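Local coordinates for putative cell wall hydrolase phosphatase-associated protein (Clostridioides difficile, PDB 7CFL), which is an autolysin whose NlpC/P60 catalytic domain, captured here, probably cleaves cell-wall peptides as a cysteine-type endopeptidase, at residues S61-R73 and Y127-L138. Numbering follows the deposited sequence.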
ATOM      1  N   SER A  61      -4.160   1.552  -8.058  1.00 20.59           N
ATOM      2  CA  SER A  61      -4.712   1.532  -6.677  0.50 22.92           C
ATOM      3  C   SER A  61      -6.225   1.268  -6.694  1.00 22.48           C
ATOM      4  O   SER A  61      -6.644   0.391  -5.906  1.00 24.62           O
ATOM      5  CB  SER A  61      -4.345   2.780  -5.907  0.50 19.62           C
ATOM      6  OG  SER A  61      -4.899   3.950  -6.484  0.50 23.70           O
ATOM      7  N   ARG A  62      -6.995   1.929  -7.574  1.00 21.55           N
ATOM      8  CA  ARG A  62      -8.477   1.814  -7.622  1.00 22.55           C
ATOM      9  C   ARG A  62      -8.901   0.383  -7.967  1.00 22.58           C
ATOM     10  O   ARG A  62      -9.965  -0.052  -7.469  1.00 26.23           O
ATOM     11  CB  ARG A  62      -9.130   2.871  -8.522  1.00 26.57           C
ATOM     12  CG  ARG A  62      -8.711   2.863  -9.980  1.00 33.38           C
ATOM     13  CD  ARG A  62      -8.928   4.220 -10.647  1.00 43.49           C
ATOM     14  NE  ARG A  62      -8.283   4.272 -11.958  1.00 46.69           N
ATOM     15  CZ  ARG A  62      -7.085   4.806 -12.242  1.00 47.86           C
ATOM     16  NH1 ARG A  62      -6.339   5.388 -11.315  1.00 48.97           N
ATOM     17  NH2 ARG A  62      -6.632   4.751 -13.482  1.00 57.95           N
ATOM     18  N   ASP A  63      -8.109  -0.348  -8.736  1.00 22.15           N
ATOM     19  CA  ASP A  63      -8.378  -1.750  -9.139  1.00 21.00           C
ATOM     20  C   ASP A  63      -7.900  -2.690  -8.020  1.00 20.00           C
ATOM     21  O   ASP A  63      -8.624  -3.646  -7.689  1.00 19.95           O
ATOM     22  CB  ASP A  63      -7.703  -2.029 -10.495  1.00 20.45           C
ATOM     23  CG  ASP A  63      -8.328  -1.242 -11.647  1.00 24.12           C
ATOM     24  OD1 ASP A  63      -9.461  -0.824 -11.496  1.00 30.75           O
ATOM     25  OD2 ASP A  63      -7.650  -1.002 -12.696  1.00 27.04           O
ATOM     26  N   GLN A  64      -6.757  -2.418  -7.390  1.00 21.08           N
ATOM     27  CA  GLN A  64      -6.282  -3.223  -6.236  1.00 19.05           C
ATOM     28  C   GLN A  64      -7.363  -3.151  -5.145  1.00 20.37           C
ATOM     29  O   GLN A  64      -7.619  -4.186  -4.540  1.00 20.22           O
ATOM     30  CB  GLN A  64      -4.935  -2.750  -5.713  1.00 17.72           C
ATOM     31  CG  GLN A  64      -3.794  -2.893  -6.720  1.00 17.25           C
ATOM     32  CD  GLN A  64      -2.505  -2.555  -6.019  1.00 19.30           C
ATOM     33  OE1 GLN A  64      -2.445  -2.258  -4.830  1.00 19.01           O
ATOM     34  NE2 GLN A  64      -1.434  -2.492  -6.786  1.00 18.37           N
ATOM     35  N   SER A  65      -8.022  -2.003  -5.006  1.00 18.93           N
ATOM     36  CA  SER A  65      -9.110  -1.769  -4.002  1.00 19.22           C
ATOM     37  C   SER A  65     -10.318  -2.669  -4.243  1.00 21.96           C
ATOM     38  O   SER A  65     -11.205  -2.712  -3.320  1.00 23.59           O
ATOM     39  CB  SER A  65      -9.514  -0.295  -3.981  1.00 25.65           C
ATOM     40  OG  SER A  65     -10.409  -0.014  -2.907  1.00 25.82           O
ATOM     41  N   LYS A  66     -10.472  -3.260  -5.431  1.00 22.89           N
ATOM     42  CA  LYS A  66     -11.663  -4.102  -5.772  1.00 21.03           C
ATOM     43  C   LYS A  66     -11.257  -5.582  -5.786  1.00 20.89           C
ATOM     44  O   LYS A  66     -12.060  -6.401  -6.264  1.00 24.40           O
ATOM     45  CB  LYS A  66     -12.209  -3.676  -7.142  1.00 28.01           C
ATOM     46  CG  LYS A  66     -12.778  -2.266  -7.212  1.00 27.43           C
ATOM     47  CD  LYS A  66     -13.371  -1.908  -8.568  1.00 36.72           C
ATOM     48  CE  LYS A  66     -12.416  -1.149  -9.464  1.00 48.82           C
ATOM     49  NZ  LYS A  66     -13.044  -0.743 -10.744  1.00 56.34           N
ATOM     50  N   TYR A  67     -10.017  -5.906  -5.376  1.00 22.23           N
ATOM     51  CA  TYR A  67      -9.431  -7.258  -5.571  1.00 20.71           C
ATOM     52  C   TYR A  67      -9.224  -7.949  -4.222  1.00 22.22           C
ATOM     53  O   TYR A  67      -8.593  -7.386  -3.341  1.00 25.01           O
ATOM     54  CB  TYR A  67      -8.114  -7.170  -6.368  1.00 19.69           C
ATOM     55  CG  TYR A  67      -7.456  -8.512  -6.560  1.00 19.37           C
ATOM     56  CD1 TYR A  67      -7.916  -9.421  -7.513  1.00 22.72           C
ATOM     57  CD2 TYR A  67      -6.424  -8.923  -5.731  1.00 19.88           C
ATOM     58  CE1 TYR A  67      -7.354 -10.684  -7.639  1.00 26.05           C
ATOM     59  CE2 TYR A  67      -5.855 -10.186  -5.852  1.00 24.13           C
ATOM     60  CZ  TYR A  67      -6.295 -11.060  -6.825  1.00 26.41           C
ATOM     61  OH  TYR A  67      -5.716 -12.302  -6.902  1.00 34.26           O
ATOM     62  N   GLY A  68      -9.704  -9.182  -4.097  1.00 23.05           N
ATOM     63  CA  GLY A  68      -9.459 -10.001  -2.904  1.00 21.22           C
ATOM     64  C   GLY A  68     -10.551  -9.771  -1.872  1.00 20.39           C
ATOM     65  O   GLY A  68     -11.575  -9.157  -2.187  1.00 21.73           O
ATOM     66  N   THR A  69     -10.277 -10.202  -0.656  1.00 19.01           N
ATOM     67  CA  THR A  69     -11.286 -10.280   0.435  1.00 20.27           C
ATOM     68  C   THR A  69     -11.388  -8.898   1.079  1.00 22.34           C
ATOM     69  O   THR A  69     -10.354  -8.395   1.566  1.00 22.29           O
ATOM     70  CB  THR A  69     -10.911 -11.360   1.462  1.00 21.37           C
ATOM     71  OG1 THR A  69     -10.710 -12.602   0.774  1.00 25.63           O
ATOM     72  CG2 THR A  69     -12.000 -11.530   2.512  1.00 25.26           C
ATOM     73  N   TYR A  70     -12.587  -8.320   1.148  1.00 20.25           N
ATOM     74  CA  TYR A  70     -12.792  -7.060   1.898  1.00 22.31           C
ATOM     75  C   TYR A  70     -12.446  -7.312   3.380  1.00 25.22           C
ATOM     76  O   TYR A  70     -12.824  -8.372   3.964  1.00 25.29           O
ATOM     77  CB  TYR A  70     -14.209  -6.500   1.721  1.00 25.15           C
ATOM     78  CG  TYR A  70     -14.458  -5.276   2.554  1.00 25.81           C
ATOM     79  CD1 TYR A  70     -14.385  -3.995   2.025  1.00 30.42           C
ATOM     80  CD2 TYR A  70     -14.825  -5.417   3.892  1.00 28.66           C
ATOM     81  CE1 TYR A  70     -14.621  -2.880   2.818  1.00 35.08           C
ATOM     82  CE2 TYR A  70     -15.017  -4.314   4.695  1.00 31.31           C
ATOM     83  CZ  TYR A  70     -14.955  -3.047   4.152  1.00 35.09           C
ATOM     84  OH  TYR A  70     -15.192  -1.996   4.988  1.00 45.74           O
ATOM     85  N   VAL A  71     -11.745  -6.352   3.976  1.00 25.72           N
ATOM     86  CA  VAL A  71     -11.340  -6.368   5.415  1.00 22.36           C
ATOM     87  C   VAL A  71     -11.846  -5.083   6.078  1.00 23.57           C
ATOM     88  O   VAL A  71     -11.652  -3.995   5.496  1.00 23.10           O
ATOM     89  CB  VAL A  71      -9.811  -6.507   5.536  1.00 25.75           C
ATOM     90  CG1 VAL A  71      -9.352  -6.452   6.989  1.00 24.76           C
ATOM     91  CG2 VAL A  71      -9.290  -7.762   4.829  1.00 25.42           C
ATOM     92  N   ASN A  72     -12.521  -5.188   7.234  1.00 24.61           N
ATOM     93  CA  ASN A  72     -12.856  -3.980   8.036  1.00 24.45           C
ATOM     94  C   ASN A  72     -11.563  -3.386   8.609  1.00 21.78           C
ATOM     95  O   ASN A  72     -10.706  -4.146   9.030  1.00 23.58           O
ATOM     96  CB  ASN A  72     -13.839  -4.294   9.171  1.00 28.72           C
ATOM     97  CG  ASN A  72     -15.252  -4.500   8.680  1.00 30.23           C
ATOM     98  OD1 ASN A  72     -15.837  -5.559   8.901  1.00 45.36           O
ATOM     99  ND2 ASN A  72     -15.801  -3.504   8.006  1.00 39.14           N
ATOM    100  N   ARG A  73     -11.527  -2.072   8.806  1.00 27.07           N
ATOM    101  CA  ARG A  73     -10.323  -1.370   9.334  0.60 24.65           C
ATOM    102  C   ARG A  73      -9.980  -1.932  10.729  1.00 23.42           C
ATOM    103  O   ARG A  73      -8.828  -1.986  11.042  1.00 24.76           O
ATOM    104  CB  ARG A  73     -10.549   0.145   9.344  1.00 30.27           C
ATOM    105  CG  ARG A  73      -9.388   0.952   9.915  1.00 29.43           C
ATOM    106  CD  ARG A  73      -9.645   2.443   9.827  1.00 33.63           C
ATOM    107  NE  ARG A  73      -8.646   3.237  10.524  1.00 35.66           N
ATOM    108  CZ  ARG A  73      -8.480   4.556  10.385  1.00 36.84           C
ATOM    109  NH1 ARG A  73      -9.267   5.262   9.581  1.00 37.23           N
ATOM    110  NH2 ARG A  73      -7.504   5.163  11.043  1.00 35.85           N
ATOM    111  N   TYR A 127      -3.672  10.533   7.154  1.00 28.59           N
ATOM    112  CA  TYR A 127      -4.203   9.315   6.477  1.00 28.45           C
ATOM    113  C   TYR A 127      -5.610   8.949   6.979  1.00 32.72           C
ATOM    114  O   TYR A 127      -6.427   8.535   6.144  1.00 33.81           O
ATOM    115  CB  TYR A 127      -3.213   8.152   6.552  1.00 31.93           C
ATOM    116  CG  TYR A 127      -1.937   8.423   5.792  1.00 27.15           C
ATOM    117  CD1 TYR A 127      -1.858   8.296   4.412  1.00 32.65           C
ATOM    118  CD2 TYR A 127      -0.806   8.838   6.462  1.00 26.23           C
ATOM    119  CE1 TYR A 127      -0.681   8.556   3.729  1.00 31.10           C
ATOM    120  CE2 TYR A 127       0.379   9.112   5.796  1.00 32.91           C
ATOM    121  CZ  TYR A 127       0.439   8.978   4.422  1.00 34.92           C
ATOM    122  OH  TYR A 127       1.605   9.259   3.762  1.00 42.04           O
ATOM    123  N   SER A 128      -5.899   9.093   8.270  1.00 32.68           N
ATOM    124  CA  SER A 128      -7.109   8.486   8.884  1.00 31.97           C
ATOM    125  C   SER A 128      -8.394   8.928   8.149  1.00 32.11           C
ATOM    126  O   SER A 128      -9.225   8.058   7.808  1.00 32.44           O
ATOM    127  CB  SER A 128      -7.190   8.777  10.359  1.00 35.87           C
ATOM    128  OG  SER A 128      -8.189   7.965  10.956  1.00 38.53           O
ATOM    129  N   SER A 129      -8.563  10.225   7.880  1.00 30.32           N
ATOM    130  CA  SER A 129      -9.779  10.779   7.217  1.00 38.72           C
ATOM    131  C   SER A 129      -9.881  10.335   5.741  1.00 32.52           C
ATOM    132  O   SER A 129     -10.998  10.353   5.193  1.00 36.67           O
ATOM    133  CB  SER A 129      -9.839  12.288   7.366  1.00 40.61           C
ATOM    134  OG  SER A 129      -8.831  12.929   6.596  1.00 42.97           O
ATOM    135  N   ARG A 130      -8.768   9.931   5.114  1.00 29.97           N
ATOM    136  CA  ARG A 130      -8.715   9.539   3.679  1.00 29.08           C
ATOM    137  C   ARG A 130      -8.883   8.020   3.503  1.00 29.45           C
ATOM    138  O   ARG A 130      -9.072   7.570   2.346  1.00 27.94           O
ATOM    139  CB  ARG A 130      -7.389  10.008   3.075  1.00 29.55           C
ATOM    140  CG  ARG A 130      -7.214  11.518   3.069  1.00 31.98           C
ATOM    141  CD  ARG A 130      -5.763  11.916   2.872  1.00 41.30           C
ATOM    142  NE  ARG A 130      -5.292  11.466   1.580  1.00 44.12           N
ATOM    143  CZ  ARG A 130      -4.090  10.945   1.318  1.00 57.70           C
ATOM    144  NH1 ARG A 130      -3.189  10.769   2.277  1.00 62.07           N
ATOM    145  NH2 ARG A 130      -3.795  10.581   0.079  1.00 60.84           N
ATOM    146  N   TYR A 131      -8.863   7.251   4.595  1.00 27.66           N
ATOM    147  CA  TYR A 131      -9.024   5.773   4.565  1.00 28.96           C
ATOM    148  C   TYR A 131     -10.325   5.414   3.844  1.00 26.78           C
ATOM    149  O   TYR A 131     -11.409   5.949   4.224  1.00 26.51           O
ATOM    150  CB  TYR A 131      -8.994   5.187   5.975  1.00 26.86           C
ATOM    151  CG  TYR A 131      -9.139   3.693   6.032  1.00 25.88           C
ATOM    152  CD1 TYR A 131      -8.031   2.877   6.200  1.00 24.59           C
ATOM    153  CD2 TYR A 131     -10.387   3.080   5.945  1.00 26.81           C
ATOM    154  CE1 TYR A 131      -8.139   1.501   6.206  1.00 25.56           C
ATOM    155  CE2 TYR A 131     -10.506   1.700   5.935  1.00 24.19           C
ATOM    156  CZ  TYR A 131      -9.386   0.906   6.097  1.00 25.82           C
ATOM    157  OH  TYR A 131      -9.488  -0.455   6.130  1.00 25.38           O
ATOM    158  N   VAL A 132     -10.238   4.492   2.874  1.00 25.74           N
ATOM    159  CA  VAL A 132     -11.419   4.021   2.087  1.00 27.44           C
ATOM    160  C   VAL A 132     -11.789   2.598   2.507  1.00 23.30           C
ATOM    161  O   VAL A 132     -12.938   2.400   2.980  1.00 26.20           O
ATOM    162  CB  VAL A 132     -11.220   4.138   0.569  1.00 29.09           C
ATOM    163  CG1 VAL A 132     -12.388   3.497  -0.188  1.00 31.36           C
ATOM    164  CG2 VAL A 132     -11.036   5.595   0.165  1.00 29.25           C
ATOM    165  N   ASN A 133     -10.897   1.644   2.310  1.00 22.91           N
ATOM    166  CA  ASN A 133     -11.148   0.198   2.474  1.00 21.58           C
ATOM    167  C   ASN A 133      -9.818  -0.550   2.564  1.00 23.45           C
ATOM    168  O   ASN A 133      -8.722   0.075   2.489  1.00 21.77           O
ATOM    169  CB  ASN A 133     -12.050  -0.365   1.372  1.00 22.03           C
ATOM    170  CG  ASN A 133     -11.401  -0.587   0.019  1.00 23.61           C
ATOM    171  OD1 ASN A 133     -10.358  -0.014  -0.281  1.00 26.63           O
ATOM    172  ND2 ASN A 133     -12.042  -1.404  -0.797  1.00 27.26           N
ATOM    173  N   ALA A 134      -9.924  -1.862   2.693  1.00 20.87           N
ATOM    174  CA  ALA A 134      -8.777  -2.760   2.814  1.00 22.03           C
ATOM    175  C   ALA A 134      -9.107  -4.062   2.104  1.00 19.75           C
ATOM    176  O   ALA A 134     -10.295  -4.405   2.000  1.00 20.93           O
ATOM    177  CB  ALA A 134      -8.451  -2.932   4.260  1.00 21.27           C
ATOM    178  N   ARG A 135      -8.079  -4.770   1.655  1.00 18.92           N
ATOM    179  CA  ARG A 135      -8.201  -6.069   0.970  1.00 19.93           C
ATOM    180  C   ARG A 135      -7.107  -7.028   1.452  1.00 22.07           C
ATOM    181  O   ARG A 135      -5.937  -6.591   1.643  1.00 22.15           O
ATOM    182  CB  ARG A 135      -8.093  -5.897  -0.542  1.00 22.03           C
ATOM    183  CG  ARG A 135      -9.214  -5.100  -1.174  1.00 19.25           C
ATOM    184  CD  ARG A 135     -10.497  -5.886  -1.230  1.00 22.68           C
ATOM    185  NE  ARG A 135     -11.518  -5.094  -1.877  1.00 24.64           N
ATOM    186  CZ  ARG A 135     -12.796  -5.466  -2.025  1.00 25.56           C
ATOM    187  NH1 ARG A 135     -13.203  -6.666  -1.653  1.00 22.39           N
ATOM    188  NH2 ARG A 135     -13.642  -4.658  -2.627  1.00 24.90           N
ATOM    189  N   ARG A 136      -7.506  -8.285   1.650  1.00 19.71           N
ATOM    190  CA  ARG A 136      -6.637  -9.422   2.019  1.00 21.16           C
ATOM    191  C   ARG A 136      -6.401 -10.230   0.739  1.00 22.19           C
ATOM    192  O   ARG A 136      -7.385 -10.636   0.088  1.00 21.26           O
ATOM    193  CB  ARG A 136      -7.267 -10.233   3.153  1.00 22.26           C
ATOM    194  CG  ARG A 136      -6.341 -11.313   3.683  1.00 21.89           C
ATOM    195  CD  ARG A 136      -6.870 -11.793   5.023  1.00 23.38           C
ATOM    196  NE  ARG A 136      -6.825 -10.653   5.923  1.00 24.21           N
ATOM    197  CZ  ARG A 136      -7.679 -10.414   6.920  1.00 23.68           C
ATOM    198  NH1 ARG A 136      -8.691 -11.225   7.164  1.00 30.71           N
ATOM    199  NH2 ARG A 136      -7.532  -9.335   7.658  1.00 23.08           N
ATOM    200  N   VAL A 137      -5.133 -10.291   0.316  1.00 23.82           N
ATOM    201  CA  VAL A 137      -4.726 -11.026  -0.917  1.00 27.09           C
ATOM    202  C   VAL A 137      -3.905 -12.292  -0.591  1.00 24.17           C
ATOM    203  O   VAL A 137      -3.593 -13.055  -1.546  1.00 29.29           O
ATOM    204  CB  VAL A 137      -3.982 -10.060  -1.860  1.00 26.08           C
ATOM    205  CG1 VAL A 137      -4.902  -8.959  -2.357  1.00 22.82           C
ATOM    206  CG2 VAL A 137      -2.747  -9.455  -1.214  1.00 28.02           C
ATOM    207  N   LEU A 138      -3.478 -12.476   0.659  1.00 24.93           N
ATOM    208  CA  LEU A 138      -2.721 -13.665   1.150  1.00 33.80           C
ATOM    209  C   LEU A 138      -3.671 -14.698   1.766  1.00 39.05           C
ATOM    210  O   LEU A 138      -4.808 -14.449   2.237  1.00 49.35           O
ATOM    211  CB  LEU A 138      -1.707 -13.245   2.220  1.00 31.22           C
ATOM    212  CG  LEU A 138      -0.707 -12.168   1.826  1.00 27.90           C
ATOM    213  CD1 LEU A 138       0.040 -11.671   3.040  1.00 33.68           C
ATOM    214  CD2 LEU A 138       0.263 -12.684   0.775  1.00 29.34           C
ATOM    215  OXT LEU A 138      -3.253 -15.840   1.821  1.00 43.74           O
TER
HETATM  216  O   HOH W   1      -5.130 -13.122  -3.895  1.00 35.05           O
HETATM  217  O   HOH W   2     -12.020  -1.365   5.404  1.00 29.06           O
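The edge strand 69-71 of the antiparallel sheet pairs with the C-terminal strand 131-136, and the type I turn Q64 to Y67, just before strand 69-71, is gripped by N133 and R135. T69 and R136 form a hydrogen-bonded antiparallel pair: T69 N to R136 O is 3.0 Å and R136 N to T69 O is 2.9 Å.

S65 O accepts from three N-H donors of two side chains. R135 holds it side-on, R135 NE to S65 O at 2.8 Å, with NH2 adding a longer bond to the same oxygen. NE comes from above the carbonyl plane, while NH2 uses a lone pair in it. The R135 chain bends at its second torsion (chi2 -74°), which carries the guanidinium back toward the turn. N133 ND2 donates to S65 O as well, at 3.0 Å. In return S65 OG donates to N133 OD1 at 2.6 Å, tilted from the plane of the N133 side-chain carbonyl.

In this NlpC/P60 domain strand 131-136 lies between strands 69-71 and 81-84. F83 of the latter packs against S65, N133 and R135. On the sheet face of T69 and R136, V71 CG2 sits over one face of the R136 guanidinium, offset toward its rim. R136 NH2 also forms a salt bridge with D80.

R73 runs extended over the Y131 ring. R73 CD stands 3.8 Å from the centroid of the Y131 ring, almost on the normal, in a CH-pi contact. R73 NH2 reaches S128 OG at 2.9 Å and also bonds N123. A water bridges V71 O and Y131 OH, lying in the plane of the Y131 ring. Near the C-terminus, V137 CG1 meets the edge of the Y67 ring, 3.7 Å from Y67 CD2.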